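Local coordinates for vacuolar protein sorting-associated protein IST1 (Saccharomyces cerevisiae, PDB 3GGY) that works late in multivesicular body sorting, regulating recruitment of the VPS4 ATPase to ESCRT-III, seen here as its N-terminal, ESCRT-III-like helical domain, at residues A[31-34]-A[35-39]; A[49-52]-A[53-57]; A[72-75]-A[76-80]; A[89-92]-A[93-97]. All blocks are in the same frame, centred on the assembly; numbering follows the deposited sequence.

Contact 1: residues A[31-34]-A[35-39]; sequences QAIA and KQSRR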
loop_
_atom_site.group_PDB
_atom_site.type_symbol
_atom_site.label_atom_id
_atom_site.label_comp_id
_atom_site.label_asym_id
_atom_site.label_seq_id
_atom_site.Cartn_x
_atom_site.Cartn_y
_atom_site.Cartn_z
ATOM N N GLN A 31 -4.198 -2.446 -10.890
ATOM C CA GLN A 31 -3.786 -1.498 -11.917
ATOM C C GLN A 31 -4.724 -1.642 -13.108
ATOM O O GLN A 31 -5.165 -0.650 -13.685
ATOM C CB GLN A 31 -2.342 -1.763 -12.346
ATOM C CG GLN A 31 -1.316 -1.393 -11.285
ATOM C CD GLN A 31 0.108 -1.703 -11.706
ATOM O OE1 GLN A 31 0.443 -2.847 -12.016
ATOM N NE2 GLN A 31 0.956 -0.679 -11.715
ATOM N N ALA A 32 -5.037 -2.882 -13.463
ATOM C CA ALA A 32 -5.938 -3.141 -14.582
ATOM C C ALA A 32 -7.317 -2.557 -14.287
ATOM O O ALA A 32 -7.955 -1.968 -15.162
ATOM C CB ALA A 32 -6.040 -4.640 -14.833
ATOM N N ILE A 33 -7.772 -2.713 -13.047
ATOM C CA ILE A 33 -9.075 -2.198 -12.633
ATOM C C ILE A 33 -9.078 -0.669 -12.651
ATOM O O ILE A 33 -10.068 -0.043 -13.043
ATOM C CB ILE A 33 -9.439 -2.723 -11.224
ATOM C CG1 ILE A 33 -9.652 -4.238 -11.294
ATOM C CG2 ILE A 33 -10.680 -2.024 -10.691
ATOM C CD1 ILE A 33 -9.923 -4.892 -9.954
ATOM N N ALA A 34 -7.964 -0.070 -12.238
ATOM C CA ALA A 34 -7.843 1.385 -12.233
ATOM C C ALA A 34 -7.983 1.892 -13.670
ATOM O O ALA A 34 -8.603 2.926 -13.915
ATOM C CB ALA A 34 -6.488 1.798 -11.653
ATOM N N LYS A 35 -7.417 1.155 -14.619
ATOM C CA LYS A 35 -7.505 1.550 -16.021
ATOM C C LYS A 35 -8.959 1.522 -16.480
ATOM O O LYS A 35 -9.411 2.418 -17.199
ATOM C CB LYS A 35 -6.659 0.619 -16.893
ATOM C CG LYS A 35 -6.559 1.065 -18.342
ATOM C CD LYS A 35 -5.485 0.287 -19.083
ATOM C CE LYS A 35 -5.331 0.773 -20.517
ATOM N NZ LYS A 35 -6.519 0.443 -21.353
ATOM N N GLN A 36 -9.693 0.493 -16.062
ATOM C CA GLN A 36 -11.100 0.377 -16.428
ATOM C C GLN A 36 -11.905 1.517 -15.810
ATOM O O GLN A 36 -12.837 2.034 -16.424
ATOM C CB GLN A 36 -11.670 -0.970 -15.965
ATOM C CG GLN A 36 -13.171 -1.127 -16.211
ATOM C CD GLN A 36 -13.651 -2.559 -16.032
ATOM O OE1 GLN A 36 -13.032 -3.494 -16.536
ATOM N NE2 GLN A 36 -14.763 -2.737 -15.324
ATOM N N SER A 37 -11.543 1.903 -14.591
ATOM C CA SER A 37 -12.242 2.985 -13.911
ATOM C C SER A 37 -12.077 4.299 -14.661
ATOM O O SER A 37 -13.015 5.090 -14.748
ATOM C CB SER A 37 -11.720 3.139 -12.482
ATOM O OG SER A 37 -11.981 1.966 -11.729
ATOM N N ARG A 38 -10.885 4.526 -15.205
ATOM C CA ARG A 38 -10.618 5.744 -15.955
ATOM C C ARG A 38 -11.493 5.784 -17.211
ATOM O O ARG A 38 -12.038 6.828 -17.558
ATOM C CB ARG A 38 -9.131 5.822 -16.316
ATOM C CG ARG A 38 -8.251 6.178 -15.112
ATOM C CD ARG A 38 -6.761 6.108 -15.421
ATOM N NE ARG A 38 -5.970 6.562 -14.277
ATOM C CZ ARG A 38 -5.638 7.828 -14.046
ATOM N NH1 ARG A 38 -6.013 8.783 -14.888
ATOM N NH2 ARG A 38 -4.956 8.148 -12.955
ATOM N N ARG A 39 -11.638 4.641 -17.874
ATOM C CA ARG A 39 -12.477 4.558 -19.071
ATOM C C ARG A 39 -13.917 4.874 -18.699
ATOM O O ARG A 39 -14.634 5.541 -19.442
ATOM C CB ARG A 39 -12.462 3.153 -19.666
ATOM C CG ARG A 39 -11.109 2.600 -20.042
ATOM C CD ARG A 39 -11.281 1.184 -20.575
ATOM N NE ARG A 39 -12.093 1.165 -21.791
ATOM C CZ ARG A 39 -12.711 0.087 -22.265
ATOM N NH1 ARG A 39 -12.619 -1.073 -21.623
ATOM N NH2 ARG A 39 -13.415 0.166 -23.386
#
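Helix 8-46, the first long helix of this ESCRT-III-like domain, carries two of its turns here, and Q31 to A34 meet K35 to R38 through i to i+4 backbone hydrogen bonds. K35 N donates to Q31 O at 3.0 Å, and S37 N to I33 O at 2.9 Å; Q36 N to A32 O and R38 N to A34 O complete the regular set. Their N-H...O angles lie close to 150°, as expected where each amide points along the axis to the carbonyl one turn back.

Beyond the backbone the touching is slight, because most of these side chains splay outward from the helix. S37 OG stands anti to its own carbonyl carbon (chi1 -63°), which turns the hydroxyl back along the helix until it lies 3.1 Å from I33 O. The aliphatic start of R38 does something similar, CG resting 3.5 Å from A34 O before the chain runs on, extended to NE.

In the fold, this helix pairs with helix 50-82 as the long hairpin of the ESCRT-III core, and the residue types follow that division. A34, the buried member, touches D64 of helix 50-82, and its small size probably helps the helices come close there. R38 reaches toward the neighbouring helices: its NH2 forms a salt bridge with D64 OD2, while its chain touches L60 and also Y172 and I176 of helix 166-179. K35 and Q36, both exposed, keep CB against the preceding turn, A32 O lying 3.4 Å from K35 CB, and send their polar ends outward, where a long flexible chain suits the solvent.

Contact 2: residues A[49-52]-A[53-57]; sequences KEQK and AHYRV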
loop_
_atom_site.group_PDB
_atom_site.type_symbol
_atom_site.label_atom_id
_atom_site.label_comp_id
_atom_site.label_asym_id
_atom_site.label_seq_id
_atom_site.Cartn_x
_atom_site.Cartn_y
_atom_site.Cartn_z
ATOM N N LYS A 49 -22.821 13.030 -16.853
ATOM C CA LYS A 49 -22.999 12.626 -15.459
ATOM C C LYS A 49 -21.824 13.168 -14.649
ATOM O O LYS A 49 -20.962 12.418 -14.192
ATOM C CB LYS A 49 -23.071 11.103 -15.360
ATOM C CG LYS A 49 -24.249 10.502 -16.126
ATOM C CD LYS A 49 -24.254 8.982 -16.046
ATOM C CE LYS A 49 -25.452 8.388 -16.770
ATOM N NZ LYS A 49 -25.451 6.899 -16.711
ATOM N N GLU A 50 -21.811 14.486 -14.474
ATOM C CA GLU A 50 -20.746 15.181 -13.755
ATOM C C GLU A 50 -20.548 14.757 -12.307
ATOM O O GLU A 50 -19.432 14.475 -11.881
ATOM C CB GLU A 50 -20.997 16.688 -13.834
ATOM C CG GLU A 50 -21.179 17.162 -15.276
ATOM C CD GLU A 50 -19.955 16.897 -16.141
ATOM O OE1 GLU A 50 -19.295 15.848 -15.952
ATOM O OE2 GLU A 50 -19.650 17.731 -17.021
ATOM N N GLN A 51 -21.637 14.711 -11.555
ATOM C CA GLN A 51 -21.580 14.327 -10.152
ATOM C C GLN A 51 -20.971 12.935 -9.986
ATOM O O GLN A 51 -20.060 12.740 -9.184
ATOM C CB GLN A 51 -22.991 14.370 -9.546
ATOM C CG GLN A 51 -23.046 14.092 -8.058
ATOM C CD GLN A 51 -24.417 14.359 -7.467
ATOM O OE1 GLN A 51 -25.376 14.673 -8.190
ATOM N NE2 GLN A 51 -24.521 14.237 -6.142
ATOM N N LYS A 52 -21.482 11.968 -10.739
ATOM C CA LYS A 52 -20.980 10.601 -10.661
ATOM C C LYS A 52 -19.511 10.526 -11.079
ATOM O O LYS A 52 -18.719 9.810 -10.468
ATOM C CB LYS A 52 -21.834 9.684 -11.540
ATOM C CG LYS A 52 -23.315 9.785 -11.223
ATOM C CD LYS A 52 -24.172 8.929 -12.135
ATOM C CE LYS A 52 -24.040 7.452 -11.824
ATOM N NZ LYS A 52 -25.017 6.658 -12.620
ATOM N N ALA A 53 -19.145 11.265 -12.122
ATOM C CA ALA A 53 -17.755 11.264 -12.587
ATOM C C ALA A 53 -16.848 11.741 -11.457
ATOM O O ALA A 53 -15.763 11.192 -11.234
ATOM C CB ALA A 53 -17.603 12.173 -13.804
ATOM N N HIS A 54 -17.305 12.758 -10.733
ATOM C CA HIS A 54 -16.544 13.310 -9.620
ATOM C C HIS A 54 -16.332 12.248 -8.551
ATOM O O HIS A 54 -15.211 12.029 -8.094
ATOM C CB HIS A 54 -17.284 14.507 -9.019
ATOM C CG HIS A 54 -16.456 15.321 -8.075
ATOM N ND1 HIS A 54 -16.196 14.926 -6.781
ATOM C CD2 HIS A 54 -15.817 16.502 -8.245
ATOM C CE1 HIS A 54 -15.433 15.831 -6.193
ATOM N NE2 HIS A 54 -15.189 16.797 -7.060
ATOM N N TYR A 55 -17.417 11.595 -8.151
ATOM C CA TYR A 55 -17.350 10.548 -7.136
ATOM C C TYR A 55 -16.407 9.435 -7.573
ATOM O O TYR A 55 -15.623 8.921 -6.773
ATOM C CB TYR A 55 -18.741 9.955 -6.893
ATOM C CG TYR A 55 -19.697 10.856 -6.141
ATOM C CD1 TYR A 55 -21.078 10.698 -6.274
ATOM C CD2 TYR A 55 -19.229 11.837 -5.268
ATOM C CE1 TYR A 55 -21.968 11.496 -5.556
ATOM C CE2 TYR A 55 -20.111 12.638 -4.544
ATOM C CZ TYR A 55 -21.477 12.460 -4.693
ATOM O OH TYR A 55 -22.356 13.233 -3.969
ATOM N N ARG A 56 -16.484 9.071 -8.849
ATOM C CA ARG A 56 -15.660 7.993 -9.379
ATOM C C ARG A 56 -14.185 8.364 -9.359
ATOM O O ARG A 56 -13.324 7.515 -9.112
ATOM C CB ARG A 56 -16.089 7.653 -10.805
ATOM C CG ARG A 56 -15.662 6.271 -11.247
ATOM C CD ARG A 56 -16.417 5.210 -10.454
ATOM N NE ARG A 56 -17.344 4.463 -11.294
ATOM C CZ ARG A 56 -16.976 3.516 -12.149
ATOM N NH1 ARG A 56 -15.695 3.199 -12.273
ATOM N NH2 ARG A 56 -17.887 2.890 -12.879
ATOM N N VAL A 57 -13.893 9.632 -9.628
ATOM C CA VAL A 57 -12.512 10.093 -9.614
ATOM C C VAL A 57 -11.965 10.068 -8.187
ATOM O O VAL A 57 -10.818 9.688 -7.959
ATOM C CB VAL A 57 -12.403 11.512 -10.209
ATOM C CG1 VAL A 57 -11.035 12.108 -9.928
ATOM C CG2 VAL A 57 -12.645 11.435 -11.709
#
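The phenol ring of Y55 has the carbonyl oxygen Q51 O over one face, 3.6 Å from Y55 CG, while the amide of Q51 runs beside the ring in the same direction with its plane turned 56° from it. Q51 CG packs 3.8 Å from Y55 CE1, and at the end of the pair Q51 NE2 donates a hydrogen bond to Y55 OH, 3.2 Å long and nearly straight at 164°. The hydroxyl lies in the amide plane, as suits an N-H of a planar group. CG of Q51 is placed anti to its backbone N (chi1 -176°), and the extended chain beyond carries NE2 along the helix surface to the tyrosine one turn later. Glutamine and tyrosine suit this place: their apolar flanks lie against each other while their polar ends bond to one another on an exposed side.

These are the opening turns of helix 50-82, with K49 at the N-cap position. The carbonyls of K49 to K52 receive the amides of A53 to R56 in turn: A53 N reaches K49 O at 3.0 Å, and R56 N reaches K52 O at 2.9 Å. A53 CB sits 3.4 Å from K49 O, and a small apolar side chain suits this buried position against L45.

Around the helix the faces divide. K49, E50, A53 and R56 touch helix 8-46, to which R56 NH1 adds a hydrogen bond at Q40 OE1; H54 and V57 pack on V169 of helix 166-179, where H54 NE2 is hydrogen-bonded to E166.

Contact 3: residues A[72-75]-A[76-80]; sequences ILEL and YCELL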
loop_
_atom_site.group_PDB
_atom_site.type_symbol
_atom_site.label_atom_id
_atom_site.label_comp_id
_atom_site.label_asym_id
_atom_site.label_seq_id
_atom_site.Cartn_x
_atom_site.Cartn_y
_atom_site.Cartn_z
ATOM N N ILE A 72 5.356 -0.214 -2.549
ATOM C CA ILE A 72 6.325 0.005 -1.486
ATOM C C ILE A 72 6.418 -1.231 -0.583
ATOM O O ILE A 72 7.510 -1.662 -0.202
ATOM C CB ILE A 72 5.936 1.238 -0.640
ATOM C CG1 ILE A 72 5.896 2.481 -1.531
ATOM C CG2 ILE A 72 6.925 1.412 0.509
ATOM C CD1 ILE A 72 5.222 3.683 -0.893
ATOM N N LEU A 73 5.275 -1.816 -0.245
ATOM C CA LEU A 73 5.287 -2.990 0.617
ATOM C C LEU A 73 6.016 -4.154 -0.050
ATOM O O LEU A 73 6.690 -4.942 0.620
ATOM C CB LEU A 73 3.855 -3.395 0.990
ATOM C CG LEU A 73 3.069 -2.362 1.807
ATOM C CD1 LEU A 73 1.674 -2.923 2.095
ATOM C CD2 LEU A 73 3.807 -2.037 3.115
ATOM N N GLU A 74 5.889 -4.257 -1.372
ATOM C CA GLU A 74 6.554 -5.321 -2.115
ATOM C C GLU A 74 8.057 -5.161 -1.933
ATOM O O GLU A 74 8.766 -6.134 -1.693
ATOM C CB GLU A 74 6.223 -5.238 -3.608
ATOM C CG GLU A 74 6.834 -6.375 -4.426
ATOM C CD GLU A 74 6.905 -6.074 -5.917
ATOM O OE1 GLU A 74 6.027 -5.346 -6.428
ATOM O OE2 GLU A 74 7.837 -6.582 -6.579
ATOM N N LEU A 75 8.536 -3.925 -2.058
ATOM C CA LEU A 75 9.954 -3.643 -1.895
ATOM C C LEU A 75 10.417 -3.972 -0.485
ATOM O O LEU A 75 11.504 -4.511 -0.304
ATOM C CB LEU A 75 10.262 -2.178 -2.220
ATOM C CG LEU A 75 10.188 -1.782 -3.694
ATOM C CD1 LEU A 75 10.788 -0.394 -3.849
ATOM C CD2 LEU A 75 10.955 -2.786 -4.554
ATOM N N TYR A 76 9.597 -3.655 0.519
ATOM C CA TYR A 76 9.975 -3.964 1.894
ATOM C C TYR A 76 10.091 -5.472 2.084
ATOM O O TYR A 76 10.969 -5.953 2.799
ATOM C CB TYR A 76 8.952 -3.407 2.896
ATOM C CG TYR A 76 9.063 -1.920 3.175
ATOM C CD1 TYR A 76 10.306 -1.298 3.301
ATOM C CD2 TYR A 76 7.918 -1.144 3.372
ATOM C CE1 TYR A 76 10.408 0.055 3.617
ATOM C CE2 TYR A 76 8.007 0.205 3.693
ATOM C CZ TYR A 76 9.254 0.801 3.813
ATOM O OH TYR A 76 9.338 2.134 4.136
ATOM N N CYS A 77 9.190 -6.225 1.458
ATOM C CA CYS A 77 9.225 -7.678 1.562
ATOM C C CYS A 77 10.492 -8.236 0.933
ATOM O O CYS A 77 11.107 -9.153 1.470
ATOM C CB CYS A 77 8.021 -8.304 0.862
ATOM S SG CYS A 77 6.500 -8.204 1.818
ATOM N N GLU A 78 10.866 -7.689 -0.218
ATOM C CA GLU A 78 12.065 -8.154 -0.904
ATOM C C GLU A 78 13.302 -7.856 -0.068
ATOM O O GLU A 78 14.235 -8.663 -0.014
ATOM C CB GLU A 78 12.159 -7.502 -2.285
ATOM C CG GLU A 78 10.942 -7.814 -3.146
ATOM C CD GLU A 78 11.007 -7.195 -4.525
ATOM O OE1 GLU A 78 11.355 -6.001 -4.624
ATOM O OE2 GLU A 78 10.697 -7.900 -5.510
ATOM N N LEU A 79 13.295 -6.707 0.600
ATOM C CA LEU A 79 14.412 -6.307 1.451
ATOM C C LEU A 79 14.591 -7.320 2.575
ATOM O O LEU A 79 15.690 -7.842 2.789
ATOM C CB LEU A 79 14.153 -4.914 2.032
ATOM C CG LEU A 79 15.198 -4.331 2.990
ATOM C CD1 LEU A 79 14.997 -2.833 3.097
ATOM C CD2 LEU A 79 15.096 -4.985 4.359
ATOM N N LEU A 80 13.506 -7.599 3.292
ATOM C CA LEU A 80 13.540 -8.552 4.392
ATOM C C LEU A 80 13.907 -9.953 3.914
ATOM O O LEU A 80 14.587 -10.699 4.620
ATOM C CB LEU A 80 12.180 -8.596 5.092
ATOM C CG LEU A 80 11.757 -7.316 5.813
ATOM C CD1 LEU A 80 10.360 -7.493 6.399
ATOM C CD2 LEU A 80 12.763 -6.999 6.912
#
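The amides of Y76, C77, E78 and L79 donate to the carbonyls of I72, L73, E74 and L75, four regular i to i+4 bonds of 2.9 to 3.0 Å with N-H...O angles near 155°. This is the C-terminal part of helix 50-82, the second long helix of the ESCRT-III-like hairpin, and it has different company on different sides.

On one side I72 and Y76 lie alongside each other, pointing the same way, with I72 CG2 3.6 Å from Y76 CE2. L73 CD2 comes to the ring's edge, near its plane, at 4.2 Å from Y76 CD2. The apolar ring suits this buried place between helices 105-115 and 153-159, and its hydroxyl is hydrogen-bonded to E107 OE2.

Toward helix 8-46, E74 and E78 converge, their carboxylate planes 73° apart and E74 OE2 only 3.3 Å from E78 OE2. Two acids this close would be expected to repel, but R24 bridges them, its NE in a salt bridge with E74 OE2 and its NH2 with E78 OE2, while Q27 NE2 holds E74 OE1. Replacing E78 by an alanine removes its carboxylate and is likely to leave R24 with E74 as its remaining acid in this cluster, one tie between the helices lost. E78 CG, anti to its carbonyl carbon (chi1 -59°), folds back to 3.1 Å from E74 O, and its other oxygen, OE1, meets L75 CD2 at 3.2 Å.

Contact 4: residues A[89-92]-A[93-97]; sequences DIST and EEQLV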
loop_
_atom_site.group_PDB
_atom_site.type_symbol
_atom_site.label_atom_id
_atom_site.label_comp_id
_atom_site.label_asym_id
_atom_site.label_seq_id
_atom_site.Cartn_x
_atom_site.Cartn_y
_atom_site.Cartn_z
ATOM N N ASP A 89 18.694 -13.322 14.083
ATOM C CA ASP A 89 19.482 -12.964 15.260
ATOM C C ASP A 89 18.904 -11.779 16.030
ATOM O O ASP A 89 19.606 -11.149 16.822
ATOM C CB ASP A 89 20.924 -12.645 14.854
ATOM C CG ASP A 89 21.614 -13.817 14.185
ATOM O OD1 ASP A 89 21.493 -14.951 14.696
ATOM O OD2 ASP A 89 22.284 -13.605 13.153
ATOM N N ILE A 90 17.629 -11.479 15.798
ATOM C CA ILE A 90 16.968 -10.369 16.483
ATOM C C ILE A 90 15.957 -10.913 17.487
ATOM O O ILE A 90 15.008 -11.603 17.111
ATOM C CB ILE A 90 16.237 -9.452 15.482
ATOM C CG1 ILE A 90 17.211 -8.988 14.397
ATOM C CG2 ILE A 90 15.669 -8.239 16.207
ATOM C CD1 ILE A 90 16.556 -8.206 13.277
ATOM N N SER A 91 16.164 -10.604 18.765
ATOM C CA SER A 91 15.269 -11.085 19.811
ATOM C C SER A 91 14.621 -9.962 20.616
ATOM O O SER A 91 13.689 -10.203 21.384
ATOM C CB SER A 91 16.030 -12.020 20.756
ATOM O OG SER A 91 17.145 -11.362 21.337
ATOM N N THR A 92 15.115 -8.742 20.445
ATOM C CA THR A 92 14.563 -7.597 21.163
ATOM C C THR A 92 14.390 -6.380 20.270
ATOM O O THR A 92 15.080 -6.219 19.258
ATOM C CB THR A 92 15.458 -7.171 22.348
ATOM O OG1 THR A 92 16.661 -6.572 21.849
ATOM C CG2 THR A 92 15.806 -8.368 23.213
ATOM N N GLU A 93 13.466 -5.513 20.668
ATOM C CA GLU A 93 13.185 -4.298 19.928
ATOM C C GLU A 93 14.373 -3.342 19.949
ATOM O O GLU A 93 14.597 -2.599 18.998
ATOM C CB GLU A 93 11.939 -3.623 20.509
ATOM C CG GLU A 93 11.559 -2.342 19.818
ATOM C CD GLU A 93 10.139 -1.908 20.119
ATOM O OE1 GLU A 93 9.490 -2.509 21.009
ATOM O OE2 GLU A 93 9.674 -0.957 19.464
ATOM N N GLU A 94 15.141 -3.362 21.035
ATOM C CA GLU A 94 16.309 -2.498 21.144
ATOM C C GLU A 94 17.278 -2.827 20.013
ATOM O O GLU A 94 17.819 -1.934 19.363
ATOM C CB GLU A 94 17.002 -2.708 22.495
ATOM C CG GLU A 94 18.368 -2.030 22.622
ATOM C CD GLU A 94 18.285 -0.520 22.758
ATOM O OE1 GLU A 94 17.685 0.135 21.881
ATOM O OE2 GLU A 94 18.831 0.018 23.744
ATOM N N GLN A 95 17.492 -4.118 19.779
ATOM C CA GLN A 95 18.392 -4.553 18.719
ATOM C C GLN A 95 17.874 -4.082 17.364
ATOM O O GLN A 95 18.621 -3.540 16.551
ATOM C CB GLN A 95 18.509 -6.078 18.716
ATOM C CG GLN A 95 19.146 -6.662 19.968
ATOM C CD GLN A 95 19.179 -8.178 19.939
ATOM O OE1 GLN A 95 18.145 -8.828 19.798
ATOM N NE2 GLN A 95 20.370 -8.747 20.074
ATOM N N LEU A 96 16.581 -4.283 17.136
ATOM C CA LEU A 96 15.957 -3.889 15.884
ATOM C C LEU A 96 16.151 -2.406 15.583
ATOM O O LEU A 96 16.545 -2.036 14.479
ATOM C CB LEU A 96 14.460 -4.217 15.931
ATOM C CG LEU A 96 13.642 -4.010 14.657
ATOM C CD1 LEU A 96 14.125 -4.963 13.573
ATOM C CD2 LEU A 96 12.172 -4.252 14.960
ATOM N N VAL A 97 15.894 -1.558 16.575
ATOM C CA VAL A 97 16.003 -0.116 16.396
ATOM C C VAL A 97 17.419 0.455 16.365
ATOM O O VAL A 97 17.690 1.396 15.619
ATOM C CB VAL A 97 15.193 0.626 17.487
ATOM C CG1 VAL A 97 15.334 2.126 17.317
ATOM C CG2 VAL A 97 13.727 0.228 17.397
#
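Q95 reaches back from the first turn of helix 93-99 to the S91-T92 backbone, and most of its chain meets atoms there. CB lies 3.5 Å from T92 O. CG, anti to the carbonyl carbon (chi1 -64°), comes within 3.1 Å of T92 OG1, the two side chains crossing at about a right angle. CD follows at 3.5 Å from the same hydroxyl. OE1 then accepts two backbone hydrogen bonds: S91 N at 2.9 Å, nearly straight at 166°, and T92 N at 3.1 Å, more bent at 138°. NE2 comes no nearer than 4.1 Å, to D89 O. A leucine in its place would probably leave both of these amides without their acceptor and the loop less firmly held to the helix.

T92 OG1 accepts a weak bond of 3.3 Å from Q95 N, and T92 O receives L96 N. Beside the box, I90 CD1 meets L96 CD1 at 4.1 Å, two branched apolar chains suited to their buried side, where L96 packs on F140. Threonine at the N-cap and glutamine three residues on, each bonding to the other's backbone N-H, make the capping box of a helix N-terminus.

Contacts 1 and 2 are surface regions, whereas contacts 3 and 4 are partly buried; contact 3 lies nearest the middle, its centre about 11 Å from the chain's centre. Contacts 2 and 3 share helix 50-82, their centres about 35 Å apart, and contact 1 lies on the preceding helix 8-46, touching contact 2 where S37 CA packs on R56 NH1. Contacts 1 and 3, each inside a long helix, rely on repeating backbone bonds, with charged side chains reaching the partner long helix. Contact 2 adds a polar side-chain pair. Contact 4, far from contacts 1 and 2, uses side-chain oxygens to accept from backbone amides in the loop and at the helix start.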